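Local coordinates for protein alpha-L-arabinosidase (Xanthomonas axonopodis pv. citri, PDB 6D25) that probably hydrolyses alpha-L-arabinofuranosyl side groups of arabinoxylans, coping with internally di-substituted xylose units, as a trimeric family GH51 arabinofuranosidase, at residues Arg120-Thr123 with His124-Gly127; Pro174-Ser178 with Leu179-Arg183; Gln418-Gly422 with Asp423-Pro427. All coordinates share one frame; numbering follows the deposited sequence.

Interaction 1 of 3, residues Arg120-Thr123 with His124-Gly127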
loop_
_atom_site.group_PDB
_atom_site.type_symbol
_atom_site.label_atom_id
_atom_site.label_comp_id
_atom_site.label_asym_id
_atom_site.label_seq_id
_atom_site.Cartn_x
_atom_site.Cartn_y
_atom_site.Cartn_z
ATOM N N ARG A 120 -22.336 7.472 -5.320
ATOM C CA ARG A 120 -21.213 6.722 -5.870
ATOM C C ARG A 120 -21.756 5.777 -6.937
ATOM O O ARG A 120 -22.974 5.765 -7.239
ATOM C CB ARG A 120 -20.462 5.981 -4.760
ATOM C CG ARG A 120 -19.808 6.904 -3.730
ATOM C CD ARG A 120 -18.806 7.858 -4.331
ATOM N NE ARG A 120 -18.031 8.554 -3.330
ATOM C CZ ARG A 120 -17.462 9.753 -3.501
ATOM N NH1 ARG A 120 -17.540 10.382 -4.667
ATOM N NH2 ARG A 120 -16.800 10.298 -2.472
ATOM N N VAL A 121 -20.851 5.028 -7.551
ATOM C CA VAL A 121 -21.214 4.096 -8.610
ATOM C C VAL A 121 -20.970 2.706 -8.050
ATOM O O VAL A 121 -19.864 2.430 -7.474
ATOM C CB VAL A 121 -20.377 4.323 -9.876
ATOM C CG1 VAL A 121 -20.704 3.295 -10.956
ATOM C CG2 VAL A 121 -20.570 5.743 -10.415
ATOM N N ASN A 122 -21.965 1.831 -8.184
ATOM C CA ASN A 122 -21.787 0.448 -7.814
ATOM C C ASN A 122 -21.148 -0.268 -9.015
ATOM O O ASN A 122 -21.857 -0.743 -9.925
ATOM C CB ASN A 122 -23.105 -0.202 -7.371
ATOM C CG ASN A 122 -22.830 -1.525 -6.678
ATOM O OD1 ASN A 122 -21.906 -2.236 -7.082
ATOM N ND2 ASN A 122 -23.625 -1.869 -5.679
ATOM N N THR A 123 -19.814 -0.275 -9.055
ATOM C CA THR A 123 -19.094 -0.674 -10.269
ATOM C C THR A 123 -19.302 -2.165 -10.569
ATOM O O THR A 123 -19.452 -2.530 -11.739
ATOM C CB THR A 123 -17.588 -0.389 -10.155
ATOM O OG1 THR A 123 -17.077 -1.178 -9.074
ATOM C CG2 THR A 123 -17.246 1.063 -9.893
ATOM N N HIS A 124 -19.294 -3.039 -9.555
ATOM C CA HIS A 124 -19.373 -4.481 -9.857
ATOM C C HIS A 124 -20.799 -4.881 -10.304
ATOM O O HIS A 124 -20.976 -5.809 -11.067
ATOM C CB HIS A 124 -19.009 -5.309 -8.638
ATOM C CG HIS A 124 -17.644 -5.082 -8.111
ATOM N ND1 HIS A 124 -17.397 -4.259 -7.000
ATOM C CD2 HIS A 124 -16.461 -5.617 -8.504
ATOM C CE1 HIS A 124 -16.087 -4.207 -6.800
ATOM N NE2 HIS A 124 -15.477 -5.057 -7.709
ATOM N N TRP A 125 -21.824 -4.214 -9.801
ATOM C CA TRP A 125 -23.166 -4.747 -9.815
ATOM C C TRP A 125 -24.082 -3.820 -10.627
ATOM O O TRP A 125 -24.953 -3.149 -10.072
ATOM C CB TRP A 125 -23.639 -4.975 -8.364
ATOM C CG TRP A 125 -22.687 -5.828 -7.578
ATOM C CD1 TRP A 125 -22.041 -5.499 -6.413
ATOM C CD2 TRP A 125 -22.263 -7.172 -7.901
ATOM N NE1 TRP A 125 -21.263 -6.539 -5.982
ATOM C CE2 TRP A 125 -21.366 -7.576 -6.875
ATOM C CE3 TRP A 125 -22.527 -8.064 -8.947
ATOM C CZ2 TRP A 125 -20.747 -8.829 -6.879
ATOM C CZ3 TRP A 125 -21.907 -9.299 -8.957
ATOM C CH2 TRP A 125 -21.031 -9.673 -7.937
ATOM N N GLY A 126 -23.804 -3.737 -11.920
ATOM C CA GLY A 126 -24.618 -3.028 -12.879
ATOM C C GLY A 126 -24.113 -1.627 -13.223
ATOM O O GLY A 126 -24.645 -0.992 -14.126
ATOM N N GLY A 127 -23.114 -1.127 -12.518
ATOM C CA GLY A 127 -22.646 0.238 -12.736
ATOM C C GLY A 127 -23.718 1.282 -12.406
ATOM O O GLY A 127 -23.711 2.376 -12.965
HETATM O O HOH W 1 -19.411 -2.460 -6.272
#
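Asn122 and Trp125 meet across a tight bend that follows strand 120-122, the Asn122 amide and the indole crossing with their planes 72° apart. Asn122 can be followed outward. With CG anti to the backbone N (chi1 -166°), the side chain is carried toward Trp125, and Asn122 CG comes 3.9 Å from Trp125 CB. Its OD1 then lies 3.3 Å from Trp125 CD1, approaching the indole obliquely, and takes a weak, bent hydrogen bond from Trp125 N (3.4 Å, 136° at the hydrogen). A second weak bond from the same N-H goes to Asn122 O. Asn122 OD1 also accepts from a water at 2.6 Å. That water lies in the plane of the His124 ring, 2.8 Å from His124 ND1, so one solvent molecule joins amide and imidazole. At the tip, Asn122 ND2 donates to His55 O, which helps fix the rotation of the amide.

Thr123 and His124 run side by side; Thr123 OG1 sits 3.7 Å above one face of the imidazole, toward its rim, while bonding to Glu104. Trp125 NE1 reaches Glu54, and a bound glycerol lies near the indole. Farther back, Val121 CG1 touches Gly127 O at 3.7 Å. Gly126 and Gly127 both have positive phi, which turns the chain back toward strand 128-130. Lys227 of the second subunit packs on Thr123 and His124. Asn122 is the centre of an inverse gamma turn, and the whole forms the connection of a two-stranded antiparallel beta hairpin, 120-122 with 128-130.

Interaction 2 of 3, residues Pro174-Ser178 with Leu179-Arg183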
loop_
_atom_site.group_PDB
_atom_site.type_symbol
_atom_site.label_atom_id
_atom_site.label_comp_id
_atom_site.label_asym_id
_atom_site.label_seq_id
_atom_site.Cartn_x
_atom_site.Cartn_y
_atom_site.Cartn_z
ATOM N N PRO A 174 -16.049 4.993 23.287
ATOM C CA PRO A 174 -16.863 5.574 24.343
ATOM C C PRO A 174 -16.376 6.946 24.817
ATOM O O PRO A 174 -17.069 7.588 25.597
ATOM C CB PRO A 174 -16.737 4.531 25.482
ATOM C CG PRO A 174 -15.304 4.074 25.356
ATOM C CD PRO A 174 -15.064 4.053 23.857
ATOM N N THR A 175 -15.201 7.375 24.382
ATOM C CA THR A 175 -14.598 8.652 24.841
ATOM C C THR A 175 -15.251 9.835 24.102
ATOM O O THR A 175 -16.143 9.640 23.261
ATOM C CB THR A 175 -13.093 8.632 24.539
ATOM O OG1 THR A 175 -12.891 8.320 23.148
ATOM C CG2 THR A 175 -12.370 7.655 25.439
ATOM N N ARG A 176 -14.739 11.010 24.332
ATOM C CA ARG A 176 -15.197 12.241 23.668
ATOM C C ARG A 176 -14.187 12.673 22.592
ATOM O O ARG A 176 -13.949 13.865 22.391
ATOM C CB ARG A 176 -15.417 13.344 24.708
ATOM C CG ARG A 176 -16.264 12.904 25.899
ATOM C CD ARG A 176 -17.722 12.840 25.552
ATOM N NE ARG A 176 -18.587 12.377 26.645
ATOM C CZ ARG A 176 -19.865 12.087 26.459
ATOM N NH1 ARG A 176 -20.441 11.125 27.163
ATOM N NH2 ARG A 176 -20.532 12.716 25.506
ATOM N N SER A 177 -13.615 11.696 21.874
ATOM C CA SER A 177 -12.835 11.971 20.706
ATOM C C SER A 177 -13.718 12.600 19.609
ATOM O O SER A 177 -14.942 12.456 19.596
ATOM C CB SER A 177 -12.188 10.678 20.230
ATOM O OG SER A 177 -13.121 9.863 19.490
ATOM N N SER A 178 -13.079 13.269 18.661
ATOM C CA SER A 178 -13.780 13.918 17.570
ATOM C C SER A 178 -14.610 12.906 16.765
ATOM O O SER A 178 -15.719 13.250 16.353
ATOM C CB SER A 178 -12.835 14.672 16.672
ATOM O OG SER A 178 -12.360 15.801 17.387
ATOM N N LEU A 179 -14.071 11.710 16.507
ATOM C CA LEU A 179 -14.822 10.737 15.726
ATOM C C LEU A 179 -16.022 10.230 16.551
ATOM O O LEU A 179 -17.123 10.073 16.004
ATOM C CB LEU A 179 -13.912 9.578 15.299
ATOM C CG LEU A 179 -13.004 9.873 14.106
ATOM C CD1 LEU A 179 -11.854 8.844 13.998
ATOM C CD2 LEU A 179 -13.823 9.865 12.813
ATOM N N ALA A 180 -15.843 9.979 17.835
ATOM C CA ALA A 180 -16.969 9.565 18.668
ATOM C C ALA A 180 -18.022 10.684 18.709
ATOM O O ALA A 180 -19.207 10.415 18.660
ATOM C CB ALA A 180 -16.509 9.220 20.068
ATOM N N ASN A 181 -17.591 11.932 18.814
ATOM C CA ASN A 181 -18.522 13.043 18.884
ATOM C C ASN A 181 -19.262 13.237 17.541
ATOM O O ASN A 181 -20.368 13.754 17.513
ATOM C CB ASN A 181 -17.829 14.320 19.290
ATOM C CG ASN A 181 -17.364 14.308 20.736
ATOM O OD1 ASN A 181 -17.806 13.493 21.532
ATOM N ND2 ASN A 181 -16.536 15.259 21.106
ATOM N N GLU A 182 -18.637 12.858 16.443
ATOM C CA GLU A 182 -19.255 12.901 15.152
ATOM C C GLU A 182 -20.383 11.852 15.071
ATOM O O GLU A 182 -21.483 12.153 14.573
ATOM C CB GLU A 182 -18.199 12.710 14.059
ATOM C CG GLU A 182 -18.748 12.950 12.679
ATOM C CD GLU A 182 -17.723 12.816 11.556
ATOM O OE1 GLU A 182 -16.508 12.699 11.847
ATOM O OE2 GLU A 182 -18.168 12.920 10.377
ATOM N N ARG A 183 -20.124 10.634 15.562
ATOM C CA ARG A 183 -21.182 9.648 15.718
ATOM C C ARG A 183 -22.352 10.223 16.554
ATOM O O ARG A 183 -23.538 10.069 16.184
ATOM C CB ARG A 183 -20.638 8.381 16.368
ATOM C CG ARG A 183 -21.684 7.300 16.568
ATOM C CD ARG A 183 -21.298 6.226 17.574
ATOM N NE ARG A 183 -21.098 6.749 18.922
ATOM C CZ ARG A 183 -19.990 6.596 19.677
ATOM N NH1 ARG A 183 -18.867 6.078 19.184
ATOM N NH2 ARG A 183 -20.036 6.981 20.962
#
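The backbone turns from an irregular loop into helix 178-185 at Ser177, where Asn181 N donates to Ser177 O (2.8 Å, 158° at the hydrogen) and Glu182 N to Ser178 O (2.9 Å), the first i-to-i+4 bonds of the helix. Ser177 is the N-cap. Its OG is held between the backbone N and the carbonyl carbon (chi1 79°), which turns it forward, toward the N-H groups of the first turn, where it accepts from Ala180 N at 3.2 Å; an angle of 165° makes this capping bond nearly straight. The same hydroxyl is also hydrogen-bonded to Glu169, tying the cap to helix 161-172. Ala180 CB packs against the incoming loop, 3.5 Å from Ser177 OG and 3.2 Å from Thr175 O.

Asn181 points its side chain back toward the loop. Its CG is 3.3 Å from Ser177 O, and its OD1 comes 4.0 Å from Arg176 CB, the two side chains crossing at about a right angle. On the following residue, Glu182 CB rests 3.4 Å from Ser178 O, while the carboxylate extends away to a salt bridge with Arg108.

Leu179 packs on Gln166 and Glu169 of helix 161-172, and Glu182 on Tyr170, so the short helix lies against the one before it. The outer side meets the third subunit: Ser178 OG is hydrogen-bonded to Ile119 N of the third subunit, and Ser177 packs on Val121 of the third subunit, in that subunit's strand 120-122.

Interaction 3 of 3, residues Gln418-Gly422 with Asp423-Pro427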
loop_
_atom_site.group_PDB
_atom_site.type_symbol
_atom_site.label_atom_id
_atom_site.label_comp_id
_atom_site.label_asym_id
_atom_site.label_seq_id
_atom_site.Cartn_x
_atom_site.Cartn_y
_atom_site.Cartn_z
ATOM N N GLN A 418 -26.229 -45.097 -2.437
ATOM C CA GLN A 418 -26.130 -43.926 -3.290
ATOM C C GLN A 418 -27.419 -43.755 -4.086
ATOM O O GLN A 418 -28.076 -44.721 -4.476
ATOM C CB GLN A 418 -24.940 -44.032 -4.241
ATOM C CG GLN A 418 -23.594 -44.108 -3.528
ATOM C CD GLN A 418 -23.223 -42.791 -2.893
ATOM O OE1 GLN A 418 -22.896 -41.818 -3.572
ATOM N NE2 GLN A 418 -23.250 -42.743 -1.580
ATOM N N TYR A 419 -27.766 -42.492 -4.301
ATOM C CA TYR A 419 -28.710 -42.076 -5.317
ATOM C C TYR A 419 -27.912 -41.770 -6.588
ATOM O O TYR A 419 -27.012 -40.922 -6.543
ATOM C CB TYR A 419 -29.471 -40.841 -4.832
ATOM C CG TYR A 419 -30.161 -39.999 -5.879
ATOM C CD1 TYR A 419 -30.872 -40.568 -6.938
ATOM C CD2 TYR A 419 -30.161 -38.623 -5.766
ATOM C CE1 TYR A 419 -31.526 -39.774 -7.868
ATOM C CE2 TYR A 419 -30.801 -37.814 -6.684
ATOM C CZ TYR A 419 -31.507 -38.394 -7.726
ATOM O OH TYR A 419 -32.150 -37.566 -8.599
ATOM N N ARG A 420 -28.219 -42.473 -7.675
ATOM C CA ARG A 420 -27.451 -42.315 -8.918
ATOM C C ARG A 420 -28.403 -41.899 -10.037
ATOM O O ARG A 420 -29.490 -42.445 -10.164
ATOM C CB ARG A 420 -26.804 -43.626 -9.385
ATOM C CG ARG A 420 -26.078 -44.400 -8.301
ATOM C CD ARG A 420 -25.173 -45.481 -8.915
ATOM N NE ARG A 420 -24.073 -45.809 -8.015
ATOM C CZ ARG A 420 -24.135 -46.736 -7.071
ATOM N NH1 ARG A 420 -23.228 -46.770 -6.102
ATOM N NH2 ARG A 420 -25.146 -47.586 -7.086
ATOM N N HIS A 421 -27.972 -40.950 -10.840
ATOM C CA HIS A 421 -28.686 -40.569 -12.030
ATOM C C HIS A 421 -27.647 -40.194 -13.073
ATOM O O HIS A 421 -26.823 -39.328 -12.822
ATOM C CB HIS A 421 -29.671 -39.427 -11.744
ATOM C CG HIS A 421 -30.531 -39.092 -12.906
ATOM N ND1 HIS A 421 -31.615 -39.868 -13.263
ATOM C CD2 HIS A 421 -30.445 -38.100 -13.816
ATOM C CE1 HIS A 421 -32.177 -39.361 -14.352
ATOM N NE2 HIS A 421 -31.478 -38.278 -14.709
ATOM N N GLY A 422 -27.673 -40.889 -14.197
ATOM C CA GLY A 422 -26.595 -40.775 -15.186
ATOM C C GLY A 422 -25.240 -41.083 -14.579
ATOM O O GLY A 422 -25.105 -42.091 -13.904
ATOM N N ASP A 423 -24.268 -40.221 -14.787
ATOM C CA ASP A 423 -22.905 -40.486 -14.311
ATOM C C ASP A 423 -22.667 -39.809 -12.943
ATOM O O ASP A 423 -21.522 -39.700 -12.534
ATOM C CB ASP A 423 -21.866 -40.010 -15.328
ATOM C CG ASP A 423 -21.718 -40.949 -16.528
ATOM O OD1 ASP A 423 -22.327 -42.066 -16.577
ATOM O OD2 ASP A 423 -20.924 -40.580 -17.425
ATOM N N THR A 424 -23.710 -39.365 -12.249
ATOM C CA THR A 424 -23.549 -38.675 -10.957
ATOM C C THR A 424 -24.151 -39.515 -9.834
ATOM O O THR A 424 -25.196 -40.141 -10.016
ATOM C CB THR A 424 -24.209 -37.292 -10.997
ATOM O OG1 THR A 424 -23.542 -36.584 -12.036
ATOM C CG2 THR A 424 -24.092 -36.498 -9.718
ATOM N N GLN A 425 -23.461 -39.543 -8.691
ATOM C CA GLN A 425 -24.000 -40.189 -7.513
ATOM C C GLN A 425 -23.782 -39.303 -6.290
ATOM O O GLN A 425 -22.783 -38.611 -6.171
ATOM C CB GLN A 425 -23.428 -41.587 -7.289
ATOM C CG GLN A 425 -21.949 -41.675 -7.030
ATOM C CD GLN A 425 -21.582 -43.139 -6.849
ATOM O OE1 GLN A 425 -22.166 -44.055 -7.461
ATOM N NE2 GLN A 425 -20.652 -43.383 -5.943
ATOM N N VAL A 426 -24.772 -39.357 -5.406
ATOM C CA VAL A 426 -24.754 -38.696 -4.095
ATOM C C VAL A 426 -25.346 -39.662 -3.072
ATOM O O VAL A 426 -26.012 -40.606 -3.443
ATOM C CB VAL A 426 -25.545 -37.384 -4.138
ATOM C CG1 VAL A 426 -24.925 -36.391 -5.109
ATOM C CG2 VAL A 426 -27.019 -37.613 -4.472
ATOM N N PRO A 427 -25.116 -39.419 -1.781
ATOM C CA PRO A 427 -25.838 -40.212 -0.779
ATOM C C PRO A 427 -27.357 -40.039 -0.950
ATOM O O PRO A 427 -27.812 -38.925 -1.162
ATOM C CB PRO A 427 -25.347 -39.690 0.593
ATOM C CG PRO A 427 -24.728 -38.347 0.280
ATOM C CD PRO A 427 -24.170 -38.490 -1.120
#
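A tight beta hairpin, closed by a type II' turn from His421 to Thr424, joins strands 407-421 and 424-435 of the C-terminal beta domain. The short strand segments run antiparallel at 157°. His421 and Thr424 bond in both directions, as do Tyr419 and Val426, whose Val426 N to Tyr419 O bond (3.0 Å, 167° at the hydrogen) is nearly straight and in the carbonyl plane. Gly422, with a positive phi, takes the first corner of the turn.

Between these pairs, Arg420 and Gln425 form a non-hydrogen-bonded pair whose side chains run alongside each other. Gln425 OE1 lies at the edge of the guanidinium, near its plane, and receives a short bond from Arg420 NE (2.6 Å, 146°) and a weak one from Arg420 NH1. Gln418 CB packs 3.7 Å above one face of the Arg420 guanidinium, toward its rim. Bent at its second torsion, Gln418 folds over its neighbour strand, placing its OE1 3.6 Å from Gln425 CG and its NE2 3.7 Å from Pro427 CA.

The other face carries Tyr419 and Val426, side by side, with Tyr419 CD2 3.5 Å from Val426 CG2. This face turns to helix 285-312: Tyr419 packs on Trp288 and Ile289, its OH bonds to Glu285, and Thr424 touches Ile289. Val426 reaches the loop at Leu448, just beyond strand 441-447, which pairs with strand 424-435 in the mixed sheet.

All three interactions are local and follow one another along the chain without overlap. Interactions 1 and 2 both belong to the (beta/alpha)8-barrel part of the chain, with its eight parallel strands: one is a hairpin connection between strands 93-96 and 149-154, the other a helix start between strands 149-154 and 196-199. Their centres are about 32 Å apart and their nearest atoms about 13 Å, so they do not touch within one subunit, yet both face other subunits, and residues 118-121 of one chain pack on 177-179 of another, consistent with a role in trimer assembly. Interaction 3, in the mixed beta sheet, lies about 59 Å from interaction 2 between centres, across the chain's centre; no other subunit touches it, and it packs instead on helix 285-312.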